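Methyl-accepting chemotaxis protein, putative (PDB 3OOV) is a putative chemotaxis receptor whose crystallised fragment folds as a GAF domain, a module that in relatives often senses small ligands, and probably serves in signal transduction. Local coordinates at residues 23-28 against 35-40; 27-32 against 53-58. All coordinates share one frame; numbering follows the deposited sequence.

Overall arrangement
After helix 7-13, helix 17-31 supplies the first segment of both contacts. Contact 1 closes the short connection between this helix and strand 36-42, the chain turning back through only six residues so that residues 35-40 return antiparallel alongside residues 23-28. Contact 2 begins one turn further on, sharing Gly-27 and Leu-28, and closes a longer excursion that contains all of strand 36-42 and most of strand 48-55. The smaller loop thus starts earlier but ends inside the larger one, and the two overlap. Because the strands are antiparallel neighbours, bonded through Ile-39 N to Ala-53 O and Val-37 O to Val-55 N, the helix is packed on two adjoining strands of the GAF sheet.

Contact 1. Residues 23-28 against 35-40; sequences LCAEGL and ERVNIL
Ala-25 faces strand 36-40 squarely, and its methyl meets two branches from the strand. Val-37 CG1 lies 3.7 Å from Ala-25 CB and equally near the helix backbone at Ala-25 CA, so the valine packs against the main chain itself. Further along the strand, Ile-39 reaches the same methyl with CD1, 3.8 Å from Ala-25 CB; this carbon touches Cys-24 CB more loosely, at 4.3 Å. One turn on, Leu-28 and Val-37 cross at about a right angle, the second valine branch, CG2, lying 3.8 Å from Leu-28 CB while CG1 meets Leu-28 CD1. With CG1 anti to its backbone N (chi1 178°), Val-37 lays that methyl against both Ala-25 and the Leu-28 tip, while CG2 goes to Leu-28 CB. Phe-130 of strand 125-133 and Phe-152 of helix 143-167 close around Leu-28.

The polar groups lie apart from this apolar layer. Glu-26 turns away from the strand and hydrogen-bonds a glycerol, and at the partly exposed start of the strand Arg-36 NE holds Glu-35 OE2 at 2.8 Å in a nearly straight salt bridge (171°), in the guanidinium plane but on the anti side of the carboxylate and tilted out of its plane. No hydrogen bond joins helix to strand: their antiparallel packing, with axes 8.3 Å apart, rests on buried methyl and methylene contacts.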
loop_
_atom_site.group_PDB
_atom_site.type_symbol
_atom_site.label_atom_id
_atom_site.label_comp_id
_atom_site.label_asym_id
_atom_site.label_seq_id
_atom_site.Cartn_x
_atom_site.Cartn_y
_atom_site.Cartn_z
ATOM N N LEU A 23 0.081 0.675 24.793
ATOM C CA LEU A 23 0.406 -0.755 24.894
ATOM C C LEU A 23 0.674 -1.408 23.561
ATOM O O LEU A 23 1.561 -2.294 23.454
ATOM C CB LEU A 23 -0.744 -1.518 25.530
ATOM C CG LEU A 23 -0.992 -1.388 27.027
ATOM C CD1 LEU A 23 -2.469 -1.827 27.345
ATOM C CD2 LEU A 23 0.063 -2.257 27.850
ATOM N N CYS A 24 -0.084 -1.017 22.532
ATOM C CA CYS A 24 0.289 -1.429 21.191
ATOM C C CYS A 24 1.719 -0.997 20.815
ATOM O O CYS A 24 2.445 -1.755 20.148
ATOM C CB CYS A 24 -0.664 -0.852 20.146
ATOM S SG CYS A 24 -2.211 -1.732 20.055
ATOM N N ALA A 25 2.085 0.220 21.169
ATOM C CA ALA A 25 3.355 0.766 20.757
ATOM C C ALA A 25 4.450 0.072 21.609
ATOM O O ALA A 25 5.477 -0.381 21.087
ATOM C CB ALA A 25 3.369 2.231 20.947
ATOM N N GLU A 26 4.189 -0.079 22.912
ATOM C CA GLU A 26 5.016 -0.941 23.782
ATOM C C GLU A 26 5.302 -2.282 23.211
ATOM O O GLU A 26 6.471 -2.639 23.075
ATOM C CB GLU A 26 4.506 -1.022 25.235
ATOM C CG GLU A 26 4.791 0.340 25.955
ATOM C CD GLU A 26 4.195 0.504 27.409
ATOM O OE1 GLU A 26 4.104 1.688 27.875
ATOM O OE2 GLU A 26 3.867 -0.516 28.080
ATOM N N GLY A 27 4.271 -2.996 22.784
ATOM C CA GLY A 27 4.450 -4.359 22.299
ATOM C C GLY A 27 5.318 -4.406 21.060
ATOM O O GLY A 27 6.235 -5.273 20.952
ATOM N N LEU A 28 5.054 -3.491 20.120
ATOM C CA LEU A 28 5.784 -3.472 18.858
ATOM C C LEU A 28 7.241 -3.198 19.132
ATOM O O LEU A 28 8.076 -3.770 18.449
ATOM C CB LEU A 28 5.300 -2.414 17.848
ATOM C CG LEU A 28 4.142 -2.767 16.906
ATOM C CD1 LEU A 28 3.539 -1.510 16.073
ATOM C CD2 LEU A 28 4.565 -3.925 15.941
ATOM N N GLU A 35 12.133 -0.010 16.394
ATOM C CA GLU A 35 12.892 0.972 17.129
ATOM C C GLU A 35 12.030 2.223 17.489
ATOM O O GLU A 35 12.111 2.711 18.592
ATOM C CB GLU A 35 14.061 1.380 16.202
ATOM C CG GLU A 35 15.090 2.198 16.883
ATOM C CD GLU A 35 15.915 3.134 15.920
ATOM O OE1 GLU A 35 16.439 2.556 14.890
ATOM O OE2 GLU A 35 16.043 4.412 16.257
ATOM N N ARG A 36 11.238 2.745 16.547
ATOM C CA ARG A 36 10.387 3.900 16.766
ATOM C C ARG A 36 8.960 3.567 16.339
ATOM O O ARG A 36 8.741 3.088 15.225
ATOM C CB ARG A 36 10.892 5.090 15.937
ATOM C CG ARG A 36 12.340 5.272 15.988
ATOM C CD ARG A 36 12.809 6.189 17.093
ATOM N NE ARG A 36 14.251 6.414 17.000
ATOM C CZ ARG A 36 14.868 7.596 17.214
ATOM N NH1 ARG A 36 14.173 8.704 17.513
ATOM N NH2 ARG A 36 16.200 7.686 17.110
ATOM N N VAL A 37 8.013 3.748 17.246
ATOM C CA VAL A 37 6.624 3.419 17.009
ATOM C C VAL A 37 5.835 4.625 17.457
ATOM O O VAL A 37 5.830 4.989 18.658
ATOM C CB VAL A 37 6.138 2.153 17.726
ATOM C CG1 VAL A 37 4.617 1.903 17.447
ATOM C CG2 VAL A 37 6.980 0.934 17.244
ATOM N N ASN A 38 5.247 5.257 16.458
ATOM C CA ASN A 38 4.514 6.504 16.644
ATOM C C ASN A 38 3.035 6.247 16.321
ATOM O O ASN A 38 2.691 5.572 15.310
ATOM C CB ASN A 38 5.114 7.662 15.834
ATOM C CG ASN A 38 6.581 7.921 16.202
ATOM O OD1 ASN A 38 6.908 8.239 17.372
ATOM N ND2 ASN A 38 7.495 7.730 15.215
ATOM N N ILE A 39 2.164 6.684 17.215
ATOM C CA ILE A 39 0.725 6.525 16.956
ATOM C C ILE A 39 -0.004 7.860 17.122
ATOM O O ILE A 39 0.101 8.501 18.161
ATOM C CB ILE A 39 0.078 5.455 17.851
ATOM C CG1 ILE A 39 0.834 4.151 17.750
ATOM C CG2 ILE A 39 -1.473 5.259 17.487
ATOM C CD1 ILE A 39 0.340 3.082 18.814
ATOM N N LEU A 40 -0.703 8.278 16.070
ATOM C CA LEU A 40 -1.395 9.563 16.015
ATOM C C LEU A 40 -2.851 9.297 15.701
ATOM O O LEU A 40 -3.143 8.425 14.851
ATOM C CB LEU A 40 -0.800 10.461 14.953
ATOM C CG LEU A 40 0.728 10.716 15.197
ATOM C CD1 LEU A 40 1.555 9.783 14.312
ATOM C CD2 LEU A 40 1.177 12.166 14.952
#

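Contact 2. Residues 27-32 against 53-58; sequences GLHDVL and AAVGTA
His-29 and Val-55 meet through van der Waals packing, concentrated on one methyl. Val-55 CG1 approaches the imidazole obliquely, near the root of the ring: it lies 3.3 Å from both His-29 CG and His-29 CD2, and 3.4 Å from His-29 CB. These are close approaches for carbon atoms, so the fit here is tight. The histidine extends toward the strand because its CG stands anti to the backbone N (chi1 173°), and Val-55 answers with CG1 in the same relation to its own backbone N (chi1 176°), which brings that branch to the ring.

Backbone-to-ring packing adds a second element. Where the strand gives way to a loop, Gly-56 passes the outer end of the imidazole, on the same side of the ring plane as Val-55 CG1, its CA 3.9 Å from His-29 CE1. Gly-56 N stands 4.3 Å above the ring plane, displaced toward the rim. Glycine takes a positive phi here (93°), at which a side chain would press on the preceding carbonyl.

Polar interactions lie outside the interface. His-29 ND1 is hydrogen-bonded to Tyr-34 O, which probably limits rotation of the ring. On the helix side, Gly-27 O accepts from both Val-31 N and Leu-32 N, at 3.0 and 3.1 Å, as the final turn widens to a pi-type turn.

The contact lies at the surface, where the end of helix 17-31 meets the end of strand 48-55. Val-55 also touches Ala-25 of the same helix and pairs with Val-37 of strand 36-42, while Leu-28 and Leu-32 turn to helix 143-167.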
loop_
_atom_site.group_PDB
_atom_site.type_symbol
_atom_site.label_atom_id
_atom_site.label_comp_id
_atom_site.label_asym_id
_atom_site.label_seq_id
_atom_site.Cartn_x
_atom_site.Cartn_y
_atom_site.Cartn_z
ATOM N N GLY A 27 4.271 -2.996 22.784
ATOM C CA GLY A 27 4.450 -4.359 22.299
ATOM C C GLY A 27 5.318 -4.406 21.060
ATOM O O GLY A 27 6.235 -5.273 20.952
ATOM N N LEU A 28 5.054 -3.491 20.120
ATOM C CA LEU A 28 5.784 -3.472 18.858
ATOM C C LEU A 28 7.241 -3.198 19.132
ATOM O O LEU A 28 8.076 -3.770 18.449
ATOM C CB LEU A 28 5.300 -2.414 17.848
ATOM C CG LEU A 28 4.142 -2.767 16.906
ATOM C CD1 LEU A 28 3.539 -1.510 16.073
ATOM C CD2 LEU A 28 4.565 -3.925 15.941
ATOM N N HIS A 29 7.507 -2.298 20.084
ATOM C CA HIS A 29 8.845 -1.802 20.373
ATOM C C HIS A 29 9.590 -2.808 21.270
ATOM O O HIS A 29 10.575 -3.405 20.819
ATOM C CB HIS A 29 8.803 -0.415 21.063
ATOM C CG HIS A 29 10.140 0.082 21.528
ATOM N ND1 HIS A 29 11.109 0.555 20.663
ATOM C CD2 HIS A 29 10.664 0.212 22.768
ATOM C CE1 HIS A 29 12.171 0.944 21.352
ATOM N NE2 HIS A 29 11.930 0.749 22.633
ATOM N N ASP A 30 9.091 -2.975 22.504
ATOM C CA ASP A 30 9.687 -3.836 23.540
ATOM C C ASP A 30 9.736 -5.301 23.183
ATOM O O ASP A 30 10.693 -5.963 23.503
ATOM C CB ASP A 30 8.914 -3.719 24.854
ATOM C CG ASP A 30 9.146 -2.426 25.540
ATOM O OD1 ASP A 30 10.195 -1.798 25.292
ATOM O OD2 ASP A 30 8.288 -2.030 26.349
ATOM N N VAL A 31 8.697 -5.820 22.550
ATOM C CA VAL A 31 8.625 -7.246 22.282
ATOM C C VAL A 31 9.158 -7.553 20.916
ATOM O O VAL A 31 9.958 -8.459 20.751
ATOM C CB VAL A 31 7.186 -7.790 22.416
ATOM C CG1 VAL A 31 7.146 -9.263 22.021
ATOM C CG2 VAL A 31 6.683 -7.601 23.856
ATOM N N LEU A 32 8.769 -6.782 19.915
ATOM C CA LEU A 32 9.147 -7.114 18.529
ATOM C C LEU A 32 10.366 -6.321 18.070
ATOM O O LEU A 32 10.841 -6.485 16.950
ATOM C CB LEU A 32 8.000 -6.841 17.596
ATOM C CG LEU A 32 6.963 -7.926 17.282
ATOM C CD1 LEU A 32 7.123 -9.275 17.987
ATOM C CD2 LEU A 32 5.565 -7.418 17.486
ATOM N N ALA A 53 1.023 8.194 21.209
ATOM C CA ALA A 53 2.108 7.335 21.664
ATOM C C ALA A 53 3.330 7.517 20.792
ATOM O O ALA A 53 3.237 7.712 19.579
ATOM C CB ALA A 53 1.678 5.869 21.724
ATOM N N ALA A 54 4.490 7.520 21.455
ATOM C CA ALA A 54 5.812 7.609 20.822
ATOM C C ALA A 54 6.681 6.743 21.677
ATOM O O ALA A 54 6.901 7.021 22.850
ATOM C CB ALA A 54 6.327 8.992 20.798
ATOM N N VAL A 55 7.068 5.617 21.157
ATOM C CA VAL A 55 8.014 4.804 21.860
ATOM C C VAL A 55 9.320 4.852 21.023
ATOM O O VAL A 55 9.296 4.974 19.755
ATOM C CB VAL A 55 7.370 3.416 22.096
ATOM C CG1 VAL A 55 8.300 2.502 22.713
ATOM C CG2 VAL A 55 6.196 3.562 23.080
ATOM N N GLY A 56 10.451 4.843 21.718
ATOM C CA GLY A 56 11.762 4.773 21.073
ATOM C C GLY A 56 12.418 6.110 20.799
ATOM O O GLY A 56 13.593 6.156 20.396
ATOM N N THR A 57 11.682 7.202 20.982
ATOM C CA THR A 57 12.265 8.533 20.782
ATOM C C THR A 57 12.515 9.085 22.170
ATOM O O THR A 57 11.557 9.298 22.939
ATOM C CB THR A 57 11.361 9.472 19.925
ATOM O OG1 THR A 57 11.304 8.954 18.588
ATOM C CG2 THR A 57 11.988 10.895 19.850
ATOM N N ALA A 58 13.798 9.257 22.509
ATOM C CA ALA A 58 14.165 9.738 23.873
ATOM C C ALA A 58 13.813 11.213 24.037
ATOM O O ALA A 58 13.874 11.984 23.059
ATOM C CB ALA A 58 15.763 9.471 24.230
#